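Local coordinates for protein transcriptional regulator, LacI family (Arthrobacter sp., PDB 4RKQ) that probably regulates transcription as a LacI-family regulator, with a periplasmic-binding-protein-like domain that is likely to bind a sugar or related small effector, at residues 229-232 against 233-237. Residues are numbered along the deposited sequence; the frame is centred on the assembly and turned at random. Where two conformers were deposited one is given.
Sequences IPLG and ELLSP
A short run of overlapping, helix-like turns, set in the loop that joins strands 222-225 and 240-243, brings P230 and L231 against E233, L234 and L235, and it illustrates how one carbonyl oxygen can accept two successive amides where a tight turn passes into a wider one. E233 N reaches back three residues to P230 O at 3.0 Å, standing above the plane of that carbonyl. L231 O is then gripped twice: L234 N lies 2.9 Å from it, again well out of the carbonyl plane, whereas L235 N, 3.1 Å from the same oxygen, comes almost straight in line with the C=O bond. With G232 N bonded to I229 O as well, the chain makes successive three-residue returns, and the L235 bond adds a four-residue one before the backbone opens into the extended S236 and the cis peptide ahead of P237. In this periplasmic-binding-protein-like fold the two strands are parallel neighbours, and the loop packs on helix 200-212 and on the second subunit. CG of L231 lies trans to the backbone N (chi1 -158°), which places the side chain beside that of L235, and L231 CD2 lies 4.0 Å from L235 CD1. L235 also rests against A204 and L207, and L231 packs on L231 of the second subunit. An alanine in place of L235 would probably lose the apolar contact with L231 and open a gap beside A204 and L207. L234 CB sits 3.6 Å from L231 O, and L234 packs on A175 of the second subunit, whose K208 donates a hydrogen bond to L235 O.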
# COMPACT_ATOMS: atom_id res chain seq x y z
N ILE A 229 3.00 -6.53 7.27
CA ILE A 229 2.18 -5.99 6.16
C ILE A 229 1.37 -7.15 5.49
O ILE A 229 1.85 -8.27 5.41
CB ILE A 229 3.01 -5.20 5.14
CG1 ILE A 229 4.11 -6.02 4.50
CG2 ILE A 229 3.66 -3.97 5.79
CD1 ILE A 229 4.83 -5.31 3.40
N PRO A 230 0.16 -6.88 5.02
CA PRO A 230 -0.65 -7.95 4.39
C PRO A 230 0.02 -8.64 3.19
O PRO A 230 -0.28 -9.78 2.91
CB PRO A 230 -1.91 -7.21 3.94
CG PRO A 230 -2.01 -6.04 4.87
CD PRO A 230 -0.60 -5.63 5.20
N LEU A 231 0.90 -7.92 2.49
CA LEU A 231 1.72 -8.49 1.41
C LEU A 231 2.40 -9.84 1.81
O LEU A 231 2.65 -10.71 0.98
CB LEU A 231 2.81 -7.47 1.06
CG LEU A 231 3.54 -7.43 -0.27
CD1 LEU A 231 4.76 -6.54 -0.17
CD2 LEU A 231 3.97 -8.78 -0.75
N GLY A 232 2.76 -9.97 3.08
CA GLY A 232 3.47 -11.13 3.58
C GLY A 232 2.68 -12.41 3.36
O GLY A 232 3.26 -13.45 3.17
N GLU A 233 1.35 -12.32 3.35
CA GLU A 233 0.51 -13.48 3.14
C GLU A 233 0.38 -13.84 1.67
O GLU A 233 -0.09 -14.91 1.36
CB GLU A 233 -0.88 -13.24 3.75
CG GLU A 233 -0.85 -13.24 5.27
CD GLU A 233 -2.20 -12.94 5.92
OE1 GLU A 233 -3.25 -13.05 5.26
OE2 GLU A 233 -2.19 -12.59 7.12
N LEU A 234 0.78 -12.93 0.78
CA LEU A 234 0.65 -13.12 -0.67
C LEU A 234 1.94 -13.58 -1.34
O LEU A 234 1.91 -14.12 -2.44
CB LEU A 234 0.17 -11.83 -1.33
CG LEU A 234 -1.15 -11.30 -0.71
CD1 LEU A 234 -1.60 -10.05 -1.41
CD2 LEU A 234 -2.24 -12.34 -0.77
N LEU A 235 3.08 -13.31 -0.72
CA LEU A 235 4.36 -13.81 -1.18
C LEU A 235 4.40 -15.34 -1.15
O LEU A 235 3.64 -15.98 -0.43
CB LEU A 235 5.49 -13.28 -0.32
CG LEU A 235 5.60 -11.75 -0.27
CD1 LEU A 235 6.66 -11.31 0.71
CD2 LEU A 235 5.90 -11.16 -1.62
N SER A 236 5.28 -15.89 -1.97
CA SER A 236 5.58 -17.32 -1.94
C SER A 236 7.09 -17.51 -1.85
O SER A 236 7.80 -17.13 -2.77
CB SER A 236 5.03 -18.00 -3.20
OG SER A 236 5.02 -19.40 -3.03
N PRO A 237 7.59 -18.07 -0.74
CA PRO A 237 6.80 -18.50 0.44
C PRO A 237 6.24 -17.32 1.21
O PRO A 237 6.80 -16.21 1.10
CB PRO A 237 7.84 -19.20 1.31
CG PRO A 237 9.12 -18.51 0.97
CD PRO A 237 9.03 -18.13 -0.49